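Side-chain contacts in ABC transporter binding protein AcbH (Actinoplanes, PDB 3OO8), which binds beta-D-galactopyranose outside the cell as the solute receptor of an ABC transporter with the class 2 binding-protein fold: residues R93-A98 against K126-H131; D108-I113 against A120-S125; A251-Q256 against A273-D278. The protein carries 2 engineered substitutions. All blocks are in the same frame, centred on the assembly; numbering follows the deposited sequence.

Contact 1. Residues R93-A98 against K126-H131; sequences RLQFFA and KGLDGH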
loop_
_atom_site.group_PDB
_atom_site.type_symbol
_atom_site.label_atom_id
_atom_site.label_comp_id
_atom_site.label_asym_id
_atom_site.label_seq_id
_atom_site.Cartn_x
_atom_site.Cartn_y
_atom_site.Cartn_z
ATOM N N ARG A 93 2.081 -12.422 -3.847
ATOM C CA ARG A 93 2.808 -13.548 -3.236
ATOM C C ARG A 93 1.965 -14.319 -2.217
ATOM O O ARG A 93 1.974 -15.570 -2.192
ATOM C CB ARG A 93 4.143 -13.073 -2.698
ATOM C CG ARG A 93 5.079 -12.715 -3.847
ATOM C CD ARG A 93 6.515 -12.936 -3.470
ATOM N NE ARG A 93 7.096 -11.738 -2.869
ATOM C CZ ARG A 93 8.343 -11.674 -2.419
ATOM N NH1 ARG A 93 8.804 -10.539 -1.902
ATOM N NH2 ARG A 93 9.120 -12.751 -2.484
ATOM N N LEU A 94 1.168 -13.599 -1.424
ATOM C CA LEU A 94 0.256 -14.278 -0.501
ATOM C C LEU A 94 -0.590 -15.251 -1.307
ATOM O O LEU A 94 -0.746 -16.424 -0.935
ATOM C CB LEU A 94 -0.701 -13.273 0.154
ATOM C CG LEU A 94 -1.842 -13.865 1.007
ATOM C CD1 LEU A 94 -1.236 -14.561 2.235
ATOM C CD2 LEU A 94 -2.804 -12.758 1.475
ATOM N N GLN A 95 -1.184 -14.753 -2.391
ATOM C CA GLN A 95 -2.054 -15.624 -3.182
ATOM C C GLN A 95 -1.290 -16.752 -3.878
ATOM O O GLN A 95 -1.828 -17.851 -4.028
ATOM C CB GLN A 95 -2.916 -14.816 -4.159
ATOM C CG GLN A 95 -3.880 -13.868 -3.417
ATOM C CD GLN A 95 -4.964 -13.314 -4.273
ATOM O OE1 GLN A 95 -4.723 -12.929 -5.414
ATOM N NE2 GLN A 95 -6.191 -13.293 -3.745
ATOM N N PHE A 96 -0.052 -16.479 -4.274
ATOM C CA PHE A 96 0.799 -17.480 -4.925
ATOM C C PHE A 96 1.097 -18.610 -3.935
ATOM O O PHE A 96 0.918 -19.786 -4.263
ATOM C CB PHE A 96 2.113 -16.849 -5.397
ATOM C CG PHE A 96 3.022 -17.801 -6.127
ATOM C CD1 PHE A 96 2.848 -18.030 -7.487
ATOM C CD2 PHE A 96 4.036 -18.459 -5.462
ATOM C CE1 PHE A 96 3.669 -18.911 -8.170
ATOM C CE2 PHE A 96 4.884 -19.336 -6.145
ATOM C CZ PHE A 96 4.688 -19.564 -7.499
ATOM N N PHE A 97 1.518 -18.258 -2.723
ATOM C CA PHE A 97 1.831 -19.281 -1.745
ATOM C C PHE A 97 0.613 -20.077 -1.352
ATOM O O PHE A 97 0.728 -21.298 -1.217
ATOM C CB PHE A 97 2.570 -18.724 -0.534
ATOM C CG PHE A 97 3.805 -17.945 -0.885
ATOM C CD1 PHE A 97 4.704 -18.435 -1.814
ATOM C CD2 PHE A 97 4.085 -16.736 -0.259
ATOM C CE1 PHE A 97 5.852 -17.724 -2.138
ATOM C CE2 PHE A 97 5.239 -16.022 -0.576
ATOM C CZ PHE A 97 6.114 -16.519 -1.516
ATOM N N ALA A 98 -0.532 -19.411 -1.184
ATOM C CA ALA A 98 -1.796 -20.091 -0.852
ATOM C C ALA A 98 -2.193 -21.040 -1.985
ATOM O O ALA A 98 -2.649 -22.151 -1.732
ATOM C CB ALA A 98 -2.944 -19.084 -0.580
ATOM N N LYS A 126 -7.829 -12.953 1.530
ATOM C CA LYS A 126 -8.198 -14.259 0.906
ATOM C C LYS A 126 -7.304 -14.684 -0.242
ATOM O O LYS A 126 -6.609 -13.857 -0.872
ATOM C CB LYS A 126 -9.615 -14.166 0.361
ATOM C CG LYS A 126 -10.679 -14.050 1.434
ATOM C CD LYS A 126 -12.044 -13.879 0.794
ATOM C CE LYS A 126 -13.107 -13.775 1.841
ATOM N NZ LYS A 126 -14.493 -13.666 1.239
ATOM N N GLY A 127 -7.277 -15.993 -0.480
ATOM C CA GLY A 127 -6.579 -16.566 -1.625
ATOM C C GLY A 127 -7.547 -16.680 -2.803
ATOM O O GLY A 127 -8.724 -16.336 -2.690
ATOM N N LEU A 128 -7.024 -17.160 -3.926
ATOM C CA LEU A 128 -7.797 -17.273 -5.161
ATOM C C LEU A 128 -8.976 -18.228 -4.952
ATOM O O LEU A 128 -10.027 -18.127 -5.600
ATOM C CB LEU A 128 -6.888 -17.783 -6.282
ATOM C CG LEU A 128 -5.743 -16.873 -6.744
ATOM C CD1 LEU A 128 -4.934 -17.556 -7.829
ATOM C CD2 LEU A 128 -6.385 -15.580 -7.226
ATOM N N ASP A 129 -8.775 -19.147 -4.027
ATOM C CA ASP A 129 -9.776 -20.173 -3.757
ATOM C C ASP A 129 -10.841 -19.717 -2.768
ATOM O O ASP A 129 -11.669 -20.510 -2.345
ATOM C CB ASP A 129 -9.086 -21.415 -3.238
ATOM C CG ASP A 129 -8.384 -21.156 -1.926
ATOM O OD1 ASP A 129 -8.616 -20.056 -1.358
ATOM O OD2 ASP A 129 -7.592 -22.031 -1.532
ATOM N N GLY A 130 -10.793 -18.453 -2.358
ATOM C CA GLY A 130 -11.815 -17.891 -1.498
ATOM C C GLY A 130 -11.623 -18.163 -0.007
ATOM O O GLY A 130 -12.371 -17.612 0.789
ATOM N N HIS A 131 -10.656 -18.999 0.354
ATOM C CA HIS A 131 -10.353 -19.219 1.782
ATOM C C HIS A 131 -9.542 -18.041 2.301
ATOM O O HIS A 131 -8.801 -17.408 1.541
ATOM C CB HIS A 131 -9.497 -20.456 2.011
ATOM C CG HIS A 131 -10.231 -21.735 1.749
ATOM N ND1 HIS A 131 -11.318 -22.128 2.498
ATOM C CD2 HIS A 131 -10.042 -22.702 0.818
ATOM C CE1 HIS A 131 -11.775 -23.280 2.037
ATOM N NE2 HIS A 131 -11.018 -23.651 1.018
HETATM O O HOH W 1 -4.571 -18.247 -3.603
#
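Gln95 reaches from helix 92-99 to the backbone of the loop 126-131. Gln95 CG lies anti to the carbonyl carbon (chi1 -63°) and the chain runs on extended, which brings the amide to the loop. Its NE2 donates to Lys126 O at 3.0 Å, with a nearly straight N-H...O angle of 168°. The acceptor lies close to the Gln95 amide plane, although the donor is tilted from the carbonyl plane of Lys126. The close-packed part is here, where Gly127 CA comes to 4.9 Å from Gln95 CA. Gly127 is buried close to the helix backbone. The other side is looser. Leu128, at the exposed turn, crosses the Gln95 side chain at about a right angle, and its CD2 lies 3.6 Å from Gln95 OE1. That oxygen has a polar partner of its own, Lys212 NZ. A water bridges the backbones of Gln95 and Leu128, donating to Gln95 O at 2.8 Å and accepting from Leu128 N at 2.7 Å. A type I turn from Gly127 to Gly130 and an Asx turn at Asp129 shape the loop. The helix carries the galactose-binding Arg93, which touches Ile74 on helix 67-79. The loop leads from helix 119-124 into strand 134-147.

Contact 2. Residues D108-I113 against A120-S125; sequences DVWDKI and AAKSLS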
loop_
_atom_site.group_PDB
_atom_site.type_symbol
_atom_site.label_atom_id
_atom_site.label_comp_id
_atom_site.label_asym_id
_atom_site.label_seq_id
_atom_site.Cartn_x
_atom_site.Cartn_y
_atom_site.Cartn_z
ATOM N N ASP A 108 -11.566 -20.641 10.123
ATOM C CA ASP A 108 -11.975 -20.757 11.512
ATOM C C ASP A 108 -11.628 -19.540 12.377
ATOM O O ASP A 108 -12.457 -19.053 13.142
ATOM C CB ASP A 108 -11.543 -22.092 12.149
ATOM C CG ASP A 108 -10.060 -22.387 12.014
ATOM O OD1 ASP A 108 -9.260 -21.589 11.442
ATOM O OD2 ASP A 108 -9.659 -23.453 12.526
ATOM N N VAL A 109 -10.415 -19.018 12.212
ATOM C CA VAL A 109 -10.027 -17.766 12.851
ATOM C C VAL A 109 -10.988 -16.661 12.438
ATOM O O VAL A 109 -11.450 -15.886 13.272
ATOM C CB VAL A 109 -8.596 -17.363 12.413
ATOM C CG1 VAL A 109 -8.246 -15.939 12.904
ATOM C CG2 VAL A 109 -7.579 -18.392 12.952
ATOM N N TRP A 110 -11.300 -16.602 11.144
ATOM C CA TRP A 110 -12.175 -15.562 10.607
ATOM C C TRP A 110 -13.639 -15.653 11.045
ATOM O O TRP A 110 -14.322 -14.647 11.133
ATOM C CB TRP A 110 -11.975 -15.418 9.081
ATOM C CG TRP A 110 -10.777 -14.518 8.741
ATOM C CD1 TRP A 110 -9.484 -14.892 8.619
ATOM C CD2 TRP A 110 -10.832 -13.117 8.516
ATOM N NE1 TRP A 110 -8.697 -13.778 8.303
ATOM C CE2 TRP A 110 -9.515 -12.685 8.241
ATOM C CE3 TRP A 110 -11.871 -12.183 8.526
ATOM C CZ2 TRP A 110 -9.206 -11.354 7.967
ATOM C CZ3 TRP A 110 -11.579 -10.850 8.256
ATOM C CH2 TRP A 110 -10.244 -10.449 7.973
ATOM N N ASP A 111 -14.076 -16.859 11.408
ATOM C CA ASP A 111 -15.410 -17.020 11.979
ATOM C C ASP A 111 -15.485 -16.220 13.293
ATOM O O ASP A 111 -16.544 -15.709 13.670
ATOM C CB ASP A 111 -15.672 -18.505 12.279
ATOM C CG ASP A 111 -15.887 -19.348 11.037
ATOM O OD1 ASP A 111 -16.237 -18.804 9.970
ATOM O OD2 ASP A 111 -15.719 -20.584 11.148
ATOM N N LYS A 112 -14.361 -16.098 13.991
ATOM C CA LYS A 112 -14.338 -15.368 15.259
ATOM C C LYS A 112 -14.041 -13.880 15.087
ATOM O O LYS A 112 -14.631 -13.025 15.770
ATOM C CB LYS A 112 -13.287 -16.003 16.158
ATOM C CG LYS A 112 -12.808 -15.147 17.312
ATOM C CD LYS A 112 -13.651 -15.321 18.561
ATOM C CE LYS A 112 -12.852 -14.846 19.776
ATOM N NZ LYS A 112 -13.700 -14.678 20.988
ATOM N N ILE A 113 -13.129 -13.554 14.182
ATOM C CA ILE A 113 -12.748 -12.153 14.069
ATOM C C ILE A 113 -13.417 -11.359 12.948
ATOM O O ILE A 113 -13.275 -10.141 12.910
ATOM C CB ILE A 113 -11.228 -11.980 13.875
ATOM C CG1 ILE A 113 -10.807 -12.483 12.495
ATOM C CG2 ILE A 113 -10.444 -12.746 14.953
ATOM C CD1 ILE A 113 -9.342 -12.182 12.177
ATOM N N ALA A 120 -13.357 -4.693 2.346
ATOM C CA ALA A 120 -12.024 -4.555 1.772
ATOM C C ALA A 120 -10.988 -5.401 2.531
ATOM O O ALA A 120 -10.085 -5.978 1.913
ATOM C CB ALA A 120 -11.571 -3.059 1.735
ATOM N N ALA A 121 -11.083 -5.388 3.868
ATOM C CA ALA A 121 -10.152 -6.122 4.724
ATOM C C ALA A 121 -10.263 -7.623 4.528
ATOM O O ALA A 121 -9.247 -8.344 4.517
ATOM C CB ALA A 121 -10.398 -5.746 6.203
ATOM N N LYS A 122 -11.501 -8.085 4.366
ATOM C CA LYS A 122 -11.737 -9.490 4.099
ATOM C C LYS A 122 -11.159 -9.888 2.735
ATOM O O LYS A 122 -10.395 -10.860 2.648
ATOM C CB LYS A 122 -13.232 -9.806 4.189
ATOM C CG LYS A 122 -13.744 -9.648 5.612
ATOM C CD LYS A 122 -15.241 -9.891 5.720
ATOM C CE LYS A 122 -15.654 -9.701 7.173
ATOM N NZ LYS A 122 -17.096 -9.940 7.417
ATOM N N SER A 123 -11.435 -9.085 1.701
ATOM C CA SER A 123 -10.907 -9.373 0.354
ATOM C C SER A 123 -9.394 -9.535 0.310
ATOM O O SER A 123 -8.881 -10.482 -0.312
ATOM C CB SER A 123 -11.297 -8.276 -0.650
ATOM O OG SER A 123 -12.699 -8.295 -0.797
ATOM N N LEU A 124 -8.666 -8.579 0.886
ATOM C CA LEU A 124 -7.219 -8.652 0.845
ATOM C C LEU A 124 -6.594 -9.771 1.662
ATOM O O LEU A 124 -5.407 -10.070 1.515
ATOM C CB LEU A 124 -6.573 -7.305 1.213
ATOM C CG LEU A 124 -6.839 -6.756 2.629
ATOM C CD1 LEU A 124 -5.868 -7.400 3.647
ATOM C CD2 LEU A 124 -6.748 -5.208 2.679
ATOM N N SER A 125 -7.438 -10.449 2.460
ATOM C CA SER A 125 -6.981 -11.529 3.311
ATOM C C SER A 125 -7.216 -12.915 2.711
ATOM O O SER A 125 -6.827 -13.899 3.293
ATOM C CB SER A 125 -7.640 -11.419 4.696
ATOM O OG SER A 125 -7.256 -10.190 5.326
#
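The Trp110 indole projects from helix 107-113 and meets Lys122 and Ser125 of segment 120-125. This is a local helix-to-helix contact in the class 2 solute-binding-protein fold, made across a short connection. The backbones stay well apart: the nearest CA atoms, those of Trp110 and Lys122, are 8.9 Å from each other. The indole spans that distance. The CB of Trp110 points toward segment 120-125, and a chi2 of 87° stands the indole plane roughly perpendicular to the CA-CB-CG plane. The six-membered ring leads. Three atoms of that ring do the touching. CZ3 of Trp110 lies 3.6 Å from CG of Lys122. CZ2 of Trp110 meets the Ser125 side chain, with CB at 3.6 Å. CH2 of Trp110 comes near the carbonyl oxygen of Ala121. All three partners approach the ring obliquely.

The Lys122 chain is extended beyond CG. Its aliphatic start packs on the indole, while NZ makes a weak hydrogen bond to a glycerol that probably came from the crystallisation liquor. Within its own helix, Ile113 puts CD1 over the centre of the indole, 3.9 Å above the plane. Tyr132 stacks with Trp110, and the Phe117 ring meets it at an inclined angle. The indole nitrogen is buried but satisfied, since Trp110 NE1 donates to Leu134 O at the start of strand 134-147. This bond and the ring contacts would limit rotation of the indole. Ser125 is buried too. With its hydroxyl beside its own backbone N (chi1 -62°), it turns back to the preceding helical turn. There Ser125 OG donates to Ala121 O at 2.8 Å, while the same OG lies 3.5 Å from Trp110 CZ2.

Contact 3. Residues A251-Q256 against A273-D278; sequences ALENKQ and AKNLPD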
loop_
_atom_site.group_PDB
_atom_site.type_symbol
_atom_site.label_atom_id
_atom_site.label_comp_id
_atom_site.label_asym_id
_atom_site.label_seq_id
_atom_site.Cartn_x
_atom_site.Cartn_y
_atom_site.Cartn_z
ATOM N N ALA A 251 10.041 20.280 -1.341
ATOM C CA ALA A 251 9.441 21.339 -2.159
ATOM C C ALA A 251 8.020 21.672 -1.698
ATOM O O ALA A 251 7.639 22.850 -1.623
ATOM C CB ALA A 251 9.473 21.002 -3.655
ATOM N N LEU A 252 7.223 20.636 -1.400
ATOM C CA LEU A 252 5.881 20.842 -0.874
ATOM C C LEU A 252 5.964 21.542 0.492
ATOM O O LEU A 252 5.287 22.551 0.726
ATOM C CB LEU A 252 5.159 19.484 -0.705
ATOM C CG LEU A 252 3.781 19.600 -0.039
ATOM C CD1 LEU A 252 2.813 20.346 -0.970
ATOM C CD2 LEU A 252 3.228 18.193 0.328
ATOM N N GLU A 253 6.830 21.029 1.368
ATOM C CA GLU A 253 6.979 21.561 2.714
ATOM C C GLU A 253 7.404 23.032 2.706
ATOM O O GLU A 253 6.941 23.828 3.536
ATOM C CB GLU A 253 7.977 20.739 3.515
ATOM C CG GLU A 253 7.949 21.063 4.988
ATOM C CD GLU A 253 8.928 20.270 5.837
ATOM O OE1 GLU A 253 9.611 19.329 5.364
ATOM O OE2 GLU A 253 8.981 20.580 7.031
ATOM N N ASN A 254 8.277 23.365 1.765
ATOM C CA ASN A 254 8.804 24.740 1.618
ATOM C C ASN A 254 7.855 25.630 0.817
ATOM O O ASN A 254 8.182 26.768 0.470
ATOM C CB ASN A 254 10.204 24.707 0.981
ATOM C CG ASN A 254 11.289 24.262 1.957
ATOM O OD1 ASN A 254 11.173 24.469 3.163
ATOM N ND2 ASN A 254 12.346 23.652 1.440
ATOM N N LYS A 255 6.668 25.102 0.516
ATOM C CA LYS A 255 5.651 25.821 -0.235
ATOM C C LYS A 255 6.019 26.214 -1.674
ATOM O O LYS A 255 5.454 27.142 -2.241
ATOM C CB LYS A 255 5.067 26.980 0.576
ATOM C CG LYS A 255 4.602 26.613 1.965
ATOM C CD LYS A 255 4.071 27.855 2.650
ATOM C CE LYS A 255 3.811 27.601 4.113
ATOM N NZ LYS A 255 3.250 28.830 4.742
ATOM N N GLN A 256 6.946 25.472 -2.268
ATOM C CA GLN A 256 7.342 25.683 -3.644
ATOM C C GLN A 256 6.451 24.877 -4.585
ATOM O O GLN A 256 6.378 25.159 -5.770
ATOM C CB GLN A 256 8.825 25.335 -3.810
ATOM C CG GLN A 256 9.735 26.385 -3.138
ATOM C CD GLN A 256 11.101 25.849 -2.700
ATOM O OE1 GLN A 256 11.893 26.583 -2.092
ATOM N NE2 GLN A 256 11.373 24.578 -2.981
ATOM N N ALA A 273 8.468 18.465 12.573
ATOM C CA ALA A 273 7.423 18.525 13.593
ATOM C C ALA A 273 6.691 19.874 13.606
ATOM O O ALA A 273 5.487 19.919 13.840
ATOM C CB ALA A 273 7.983 18.178 14.983
ATOM N N LYS A 274 7.411 20.970 13.334
ATOM C CA LYS A 274 6.807 22.303 13.299
ATOM C C LYS A 274 5.852 22.525 12.118
ATOM O O LYS A 274 4.932 23.347 12.207
ATOM C CB LYS A 274 7.893 23.395 13.265
ATOM C CG LYS A 274 8.507 23.733 14.622
ATOM C CD LYS A 274 7.571 24.624 15.451
ATOM C CE LYS A 274 8.149 24.848 16.852
ATOM N NZ LYS A 274 9.622 25.147 16.792
ATOM N N ASN A 275 6.081 21.830 11.003
ATOM C CA ASN A 275 5.242 22.037 9.817
ATOM C C ASN A 275 4.113 21.013 9.667
ATOM O O ASN A 275 3.134 21.269 8.953
ATOM C CB ASN A 275 6.084 22.077 8.533
ATOM C CG ASN A 275 7.000 23.293 8.465
ATOM O OD1 ASN A 275 6.599 24.401 8.822
ATOM N ND2 ASN A 275 8.224 23.090 7.991
ATOM N N LEU A 276 4.253 19.885 10.355
ATOM C CA LEU A 276 3.262 18.799 10.283
ATOM C C LEU A 276 1.833 19.243 10.573
ATOM O O LEU A 276 0.890 18.766 9.951
ATOM C CB LEU A 276 3.670 17.639 11.175
ATOM C CG LEU A 276 2.782 16.396 11.128
ATOM C CD1 LEU A 276 2.887 15.793 9.723
ATOM C CD2 LEU A 276 3.262 15.409 12.165
ATOM N N PRO A 277 1.643 20.174 11.519
ATOM C CA PRO A 277 0.287 20.653 11.761
ATOM C C PRO A 277 -0.421 21.239 10.527
ATOM O O PRO A 277 -1.644 21.232 10.470
ATOM C CB PRO A 277 0.515 21.764 12.792
ATOM C CG PRO A 277 1.666 21.253 13.577
ATOM C CD PRO A 277 2.595 20.700 12.524
ATOM N N ASP A 278 0.331 21.741 9.554
ATOM C CA ASP A 278 -0.254 22.350 8.364
ATOM C C ASP A 278 -0.518 21.313 7.262
ATOM O O ASP A 278 -1.118 21.626 6.247
ATOM C CB ASP A 278 0.706 23.443 7.849
ATOM C CG ASP A 278 0.041 24.471 6.917
ATOM O OD1 ASP A 278 -1.173 24.740 7.044
ATOM O OD2 ASP A 278 0.757 25.046 6.058
#
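A single, almost straight side-chain hydrogen bond carries this contact, and its two flat groups stand nearly perpendicular. Asn275 ND2 donates to Glu253 OE2 at 2.8 Å, with an N-H...O angle of 174°. The carboxylate and amide planes are 85° apart. The acceptor lies in the Asn275 amide plane, and the donor meets OE2 on its anti side. Glu253 gets there with CG anti to its backbone N (chi1 -168°) and the rest of the chain extended. Its carboxylate is buried and well supplied with partners. OE2 also accepts from Ser272 N, and OE1 forms a salt bridge with Lys250 NZ. Lys250, with the N-H donors, is likely to favour the ionised form. A leucine in place of Glu253 would probably leave the Asn275 amide without its acceptor, free to turn, Ser272 N without its acceptor, and Lys250 without its countercharge. Beside this bond, Lys255 and Asp278 are only loosely related. Their charged atoms, Lys255 NZ and Asp278 OD2, are 4.7 Å apart, and Asp278 OD2 is hydrogen-bonded to Ser149 OG. Lys255 has positive phi and is the C-prime residue of the Schellman motif that ends helix 245-253. The contact thus joins this helix end to the loop between helix 264-270 and strand 279-282, with Lys255 and Asp278 both touching Asn147 of strand 134-147.

Contact 2 is the buried one, while contacts 1 and 3 are only partly buried. Contacts 1 and 2 are neighbours, with centres 13 Å apart. Contact 2 is nested in the chain loop that contact 1 closes, and they touch where Leu94 CD2 packs on Leu124 O at 3.7 Å. The run 120-131 serves both, 120-125 in contact 2 and the loop 126-131 in contact 1. Contact 3 lies on the opposite side of the chain's centre, about 41 Å from contact 1 between centres. The chemistry differs with place: aromatic and aliphatic packing in contact 2, a side chain bonded to backbone plus bridging water in contact 1, and a carboxylate-amide bond in contact 3.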